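Local coordinates for vacuolar protein sorting 29 (Cryptosporidium parvum, PDB 2A22), which probably serves in protein transport as a VPS29-family vacuolar sorting protein, built on a calcineurin-like phosphoesterase fold, at residues G25-Y38 with I56-Y70. Sequence-based numbering, arbitrary orientation.
Sequences GDLVLLIGDLKIPY and INYVLCTGNVCSQEY
Strands 26-31 and 58-61 run parallel, their axes 23° apart, and Leu29 sits between two neighbours of the other strand: its N bonds to Tyr58 O at 2.8 Å, and its O takes the N-H of Leu60. At the start of the pair, the Asn57 amide bonds to both backbone and side chain of the other strand. Its OD1 accepts from Leu27 N at 2.9 Å, while ND2 gives a fairly straight bond (163°) to the anti lone pair of Asp26 OD1, with amide and carboxylate nearly coplanar. Asn57 CG stands between its own N and carbonyl carbon (chi1 69°), which turns the amide back to the neighbouring strand; an amide suits the place because it both donates and accepts. Apolar residues fill both sheet faces: Val28 CG1 touches both Tyr58 CB and Leu60 CG, 3.7 Å from each, while on the other face Leu29 and Val59 lie side by side. This is a beta-alpha-beta crossover, with helix 48-52 in the connection, in one sheet of the metallophosphoesterase-like sandwich. Beyond the strands the loops stay paired, Asp33 N bonding to Gly63 O at 2.8 Å. Thr62 OG1 lies 3.1 Å from Gly32 CA, on the side where a side chain would collide. Asp33 OD2 accepts from His149 N, and Asn64 ND2 bonds to Asp87 OD1; Asp87, His120 and His149 may form a metal site, vacant here. Ile36 CD1 sits over the centre of the Tyr70 ring, 3.6 Å from its centroid, a CH-pi contact of slim methyl with broad aromatic face.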
loop_
_atom_site.group_PDB
_atom_site.type_symbol
_atom_site.label_atom_id
_atom_site.label_comp_id
_atom_site.label_asym_id
_atom_site.label_seq_id
_atom_site.Cartn_x
_atom_site.Cartn_y
_atom_site.Cartn_z
ATOM N N GLY A 25 18.340 5.416 -6.262
ATOM C CA GLY A 25 17.057 4.752 -6.409
ATOM C C GLY A 25 16.385 4.422 -5.090
ATOM O O GLY A 25 17.019 4.380 -4.014
ATOM N N ASP A 26 15.078 4.216 -5.179
ATOM C CA ASP A 26 14.287 3.869 -4.025
ATOM C C ASP A 26 13.450 2.687 -4.419
ATOM O O ASP A 26 12.991 2.616 -5.563
ATOM C CB ASP A 26 13.385 5.046 -3.650
ATOM C CG ASP A 26 14.183 6.299 -3.242
ATOM O OD1 ASP A 26 14.779 6.296 -2.157
ATOM O OD2 ASP A 26 14.214 7.285 -4.005
ATOM N N LEU A 27 13.203 1.787 -3.467
ATOM C CA LEU A 27 12.293 0.677 -3.704
ATOM C C LEU A 27 11.203 0.729 -2.640
ATOM O O LEU A 27 11.469 0.631 -1.441
ATOM C CB LEU A 27 13.045 -0.684 -3.731
ATOM C CG LEU A 27 12.207 -1.919 -4.077
ATOM C CD1 LEU A 27 11.679 -1.877 -5.522
ATOM C CD2 LEU A 27 13.036 -3.215 -3.841
ATOM N N VAL A 28 9.977 0.927 -3.096
ATOM C CA VAL A 28 8.863 1.208 -2.207
ATOM C C VAL A 28 7.875 0.053 -2.188
ATOM O O VAL A 28 7.336 -0.319 -3.246
ATOM C CB VAL A 28 8.084 2.496 -2.630
ATOM C CG1 VAL A 28 7.153 2.908 -1.495
ATOM C CG2 VAL A 28 9.047 3.627 -2.968
ATOM N N LEU A 29 7.646 -0.498 -0.989
ATOM C CA LEU A 29 6.655 -1.543 -0.798
ATOM C C LEU A 29 5.282 -0.903 -0.545
ATOM O O LEU A 29 5.129 -0.081 0.350
ATOM C CB LEU A 29 7.068 -2.493 0.347
ATOM C CG LEU A 29 5.974 -3.453 0.866
ATOM C CD1 LEU A 29 5.566 -4.467 -0.228
ATOM C CD2 LEU A 29 6.438 -4.188 2.152
ATOM N N LEU A 30 4.304 -1.269 -1.365
ATOM C CA LEU A 30 2.909 -0.808 -1.216
ATOM C C LEU A 30 2.080 -2.010 -0.806
ATOM O O LEU A 30 2.056 -3.035 -1.514
ATOM C CB LEU A 30 2.387 -0.209 -2.528
ATOM C CG LEU A 30 3.352 0.752 -3.261
ATOM C CD1 LEU A 30 2.758 1.254 -4.577
ATOM C CD2 LEU A 30 3.667 1.935 -2.347
ATOM N N ILE A 31 1.425 -1.902 0.353
ATOM C CA ILE A 31 0.843 -3.073 1.010
ATOM C C ILE A 31 -0.278 -2.609 1.955
ATOM O O ILE A 31 -0.250 -1.472 2.451
ATOM C CB ILE A 31 1.985 -3.902 1.707
ATOM C CG1 ILE A 31 1.541 -5.328 1.994
ATOM C CG2 ILE A 31 2.633 -3.121 2.924
ATOM C CD1 ILE A 31 2.655 -6.241 2.505
ATOM N N GLY A 32 -1.308 -3.427 2.139
ATOM C CA GLY A 32 -2.304 -3.129 3.159
ATOM C C GLY A 32 -3.451 -4.140 3.211
ATOM O O GLY A 32 -3.402 -5.199 2.568
ATOM N N ASP A 33 -4.464 -3.822 4.022
ATOM C CA ASP A 33 -5.696 -4.621 4.099
ATOM C C ASP A 33 -5.358 -6.065 4.417
ATOM O O ASP A 33 -5.874 -6.993 3.758
ATOM C CB ASP A 33 -6.477 -4.488 2.787
ATOM C CG ASP A 33 -7.112 -3.108 2.647
ATOM O OD1 ASP A 33 -7.828 -2.702 3.590
ATOM O OD2 ASP A 33 -6.885 -2.426 1.629
ATOM N N LEU A 34 -4.448 -6.220 5.390
ATOM C CA LEU A 34 -4.051 -7.507 5.958
ATOM C C LEU A 34 -5.202 -8.111 6.727
ATOM O O LEU A 34 -5.491 -9.297 6.577
ATOM C CB LEU A 34 -2.830 -7.364 6.888
ATOM C CG LEU A 34 -1.433 -7.197 6.265
ATOM C CD1 LEU A 34 -1.248 -5.856 5.515
ATOM C CD2 LEU A 34 -0.383 -7.319 7.382
ATOM N N LYS A 35 -5.852 -7.297 7.550
ATOM C CA LYS A 35 -7.012 -7.754 8.326
ATOM C C LYS A 35 -6.699 -8.990 9.185
ATOM O O LYS A 35 -7.520 -9.896 9.320
ATOM C CB LYS A 35 -8.223 -7.983 7.410
ATOM C CG LYS A 35 -8.826 -6.672 6.999
ATOM C CD LYS A 35 -9.855 -6.799 5.917
ATOM C CE LYS A 35 -10.043 -5.409 5.299
ATOM N NZ LYS A 35 -11.313 -5.237 4.576
ATOM N N ILE A 36 -5.492 -9.010 9.734
ATOM C CA ILE A 36 -5.062 -10.018 10.708
ATOM C C ILE A 36 -5.395 -9.482 12.094
ATOM O O ILE A 36 -5.124 -8.309 12.367
ATOM C CB ILE A 36 -3.518 -10.289 10.601
ATOM C CG1 ILE A 36 -3.156 -10.771 9.189
ATOM C CG2 ILE A 36 -3.089 -11.315 11.592
ATOM C CD1 ILE A 36 -1.664 -10.948 8.962
ATOM N N PRO A 37 -5.994 -10.327 12.972
ATOM C CA PRO A 37 -6.354 -11.763 12.813
ATOM C C PRO A 37 -7.789 -12.042 12.301
ATOM O O PRO A 37 -8.130 -13.207 12.031
ATOM C CB PRO A 37 -6.198 -12.292 14.237
ATOM C CG PRO A 37 -6.755 -11.108 15.078
ATOM C CD PRO A 37 -6.367 -9.832 14.319
ATOM N N TYR A 38 -8.591 -10.996 12.125
ATOM C CA TYR A 38 -10.025 -11.130 11.839
ATOM C C TYR A 38 -10.316 -11.928 10.566
ATOM O O TYR A 38 -11.143 -12.837 10.587
ATOM C CB TYR A 38 -10.693 -9.740 11.707
ATOM C CG TYR A 38 -10.304 -8.753 12.795
ATOM C CD1 TYR A 38 -10.307 -9.124 14.155
ATOM C CD2 TYR A 38 -9.947 -7.447 12.466
ATOM C CE1 TYR A 38 -9.948 -8.227 15.146
ATOM C CE2 TYR A 38 -9.604 -6.539 13.443
ATOM C CZ TYR A 38 -9.590 -6.929 14.777
ATOM O OH TYR A 38 -9.246 -6.000 15.726
ATOM N N ILE A 56 14.328 -2.842 -0.102
ATOM C CA ILE A 56 13.157 -2.021 0.235
ATOM C C ILE A 56 13.594 -0.951 1.228
ATOM O O ILE A 56 14.071 -1.290 2.320
ATOM C CB ILE A 56 12.020 -2.867 0.833
ATOM C CG1 ILE A 56 11.468 -3.841 -0.214
ATOM C CG2 ILE A 56 10.913 -1.957 1.410
ATOM C CD1 ILE A 56 10.645 -4.967 0.390
ATOM N N ASN A 57 13.448 0.323 0.846
ATOM C CA ASN A 57 13.818 1.415 1.741
ATOM C C ASN A 57 12.637 2.334 2.095
ATOM O O ASN A 57 12.824 3.346 2.768
ATOM C CB ASN A 57 15.044 2.211 1.213
ATOM C CG ASN A 57 14.722 3.003 -0.033
ATOM O OD1 ASN A 57 13.857 2.617 -0.815
ATOM N ND2 ASN A 57 15.375 4.146 -0.205
ATOM N N TYR A 58 11.438 1.960 1.636
ATOM C CA TYR A 58 10.174 2.629 1.996
ATOM C C TYR A 58 9.024 1.630 1.990
ATOM O O TYR A 58 8.968 0.755 1.146
ATOM C CB TYR A 58 9.813 3.737 1.014
ATOM C CG TYR A 58 10.605 5.013 1.147
ATOM C CD1 TYR A 58 11.832 5.162 0.479
ATOM C CD2 TYR A 58 10.118 6.084 1.918
ATOM C CE1 TYR A 58 12.584 6.349 0.575
ATOM C CE2 TYR A 58 10.859 7.276 2.031
ATOM C CZ TYR A 58 12.091 7.394 1.351
ATOM O OH TYR A 58 12.830 8.553 1.448
ATOM N N VAL A 59 8.120 1.780 2.953
ATOM C CA VAL A 59 6.907 1.006 3.026
ATOM C C VAL A 59 5.805 2.024 3.149
ATOM O O VAL A 59 5.865 2.861 4.022
ATOM C CB VAL A 59 6.860 0.083 4.281
ATOM C CG1 VAL A 59 5.491 -0.661 4.383
ATOM C CG2 VAL A 59 7.995 -0.915 4.273
ATOM N N LEU A 60 4.824 1.967 2.239
ATOM C CA LEU A 60 3.603 2.767 2.349
ATOM C C LEU A 60 2.408 1.846 2.530
ATOM O O LEU A 60 1.990 1.127 1.621
ATOM C CB LEU A 60 3.417 3.690 1.147
ATOM C CG LEU A 60 4.644 4.529 0.759
ATOM C CD1 LEU A 60 4.354 5.286 -0.547
ATOM C CD2 LEU A 60 5.046 5.461 1.881
ATOM N N CYS A 61 1.877 1.847 3.732
ATOM C CA CYS A 61 0.857 0.874 4.098
ATOM C C CYS A 61 -0.506 1.526 4.148
ATOM O O CYS A 61 -0.689 2.522 4.846
ATOM C CB CYS A 61 1.192 0.238 5.445
ATOM S SG CYS A 61 -0.105 -0.890 6.010
ATOM N N THR A 62 -1.461 0.945 3.414
ATOM C CA THR A 62 -2.789 1.545 3.220
ATOM C C THR A 62 -3.753 1.367 4.417
ATOM O O THR A 62 -4.886 1.853 4.375
ATOM C CB THR A 62 -3.437 1.013 1.947
ATOM O OG1 THR A 62 -3.414 -0.438 1.967
ATOM C CG2 THR A 62 -2.663 1.571 0.702
ATOM N N GLY A 63 -3.292 0.697 5.465
ATOM C CA GLY A 63 -4.098 0.501 6.654
ATOM C C GLY A 63 -4.759 -0.865 6.722
ATOM O O GLY A 63 -4.450 -1.769 5.924
ATOM N N ASN A 64 -5.671 -1.014 7.679
ATOM C CA ASN A 64 -6.214 -2.335 8.020
ATOM C C ASN A 64 -5.156 -3.428 8.195
ATOM O O ASN A 64 -5.313 -4.566 7.718
ATOM C CB ASN A 64 -7.336 -2.742 7.063
ATOM C CG ASN A 64 -8.631 -2.050 7.393
ATOM O OD1 ASN A 64 -8.742 -1.405 8.438
ATOM N ND2 ASN A 64 -9.616 -2.161 6.511
ATOM N N VAL A 65 -4.057 -3.046 8.845
ATOM C CA VAL A 65 -3.081 -4.004 9.374
ATOM C C VAL A 65 -3.740 -4.833 10.490
ATOM O O VAL A 65 -3.578 -6.051 10.525
ATOM C CB VAL A 65 -1.844 -3.276 9.925
ATOM C CG1 VAL A 65 -0.870 -4.264 10.541
ATOM C CG2 VAL A 65 -1.172 -2.449 8.810
ATOM N N CYS A 66 -4.473 -4.138 11.384
ATOM C CA CYS A 66 -5.338 -4.720 12.438
ATOM C C CYS A 66 -4.631 -5.440 13.586
ATOM O O CYS A 66 -5.180 -5.550 14.681
ATOM C CB CYS A 66 -6.413 -5.637 11.830
ATOM S SG CYS A 66 -7.512 -4.825 10.644
ATOM N N SER A 67 -3.426 -5.933 13.331
ATOM C CA SER A 67 -2.654 -6.692 14.312
ATOM C C SER A 67 -1.392 -5.933 14.700
ATOM O O SER A 67 -0.546 -5.606 13.831
ATOM C CB SER A 67 -2.255 -8.054 13.721
ATOM O OG SER A 67 -1.192 -8.628 14.453
ATOM N N GLN A 68 -1.235 -5.688 15.998
ATOM C CA GLN A 68 -0.075 -4.942 16.474
ATOM C C GLN A 68 1.214 -5.666 16.144
ATOM O O GLN A 68 2.213 -5.022 15.825
ATOM C CB GLN A 68 -0.135 -4.650 17.971
ATOM C CG GLN A 68 1.002 -3.654 18.453
ATOM C CD GLN A 68 0.899 -2.278 17.781
ATOM O OE1 GLN A 68 -0.141 -1.944 17.207
ATOM N NE2 GLN A 68 1.969 -1.462 17.877
ATOM N N GLU A 69 1.185 -6.998 16.230
ATOM C CA GLU A 69 2.303 -7.831 15.811
ATOM C C GLU A 69 2.699 -7.515 14.352
ATOM O O GLU A 69 3.889 -7.464 14.035
ATOM C CB GLU A 69 1.962 -9.327 15.976
ATOM C CG GLU A 69 3.078 -10.271 15.503
ATOM C CD GLU A 69 2.651 -11.745 15.331
ATOM O OE1 GLU A 69 1.744 -12.214 16.041
ATOM O OE2 GLU A 69 3.242 -12.441 14.467
ATOM N N TYR A 70 1.715 -7.280 13.476
ATOM C CA TYR A 70 2.022 -7.003 12.066
ATOM C C TYR A 70 2.442 -5.526 11.818
ATOM O O TYR A 70 3.271 -5.241 10.951
ATOM C CB TYR A 70 0.907 -7.535 11.143
ATOM C CG TYR A 70 1.097 -9.021 10.931
ATOM C CD1 TYR A 70 0.736 -9.956 11.919
ATOM C CD2 TYR A 70 1.758 -9.484 9.801
ATOM C CE1 TYR A 70 0.998 -11.334 11.744
ATOM C CE2 TYR A 70 2.021 -10.822 9.627
ATOM C CZ TYR A 70 1.627 -11.738 10.586
ATOM O OH TYR A 70 1.878 -13.054 10.349
HETATM O O HOH W 1 -4.606 -2.053 0.445
HETATM O O HOH W 2 -7.463 -3.883 15.022
#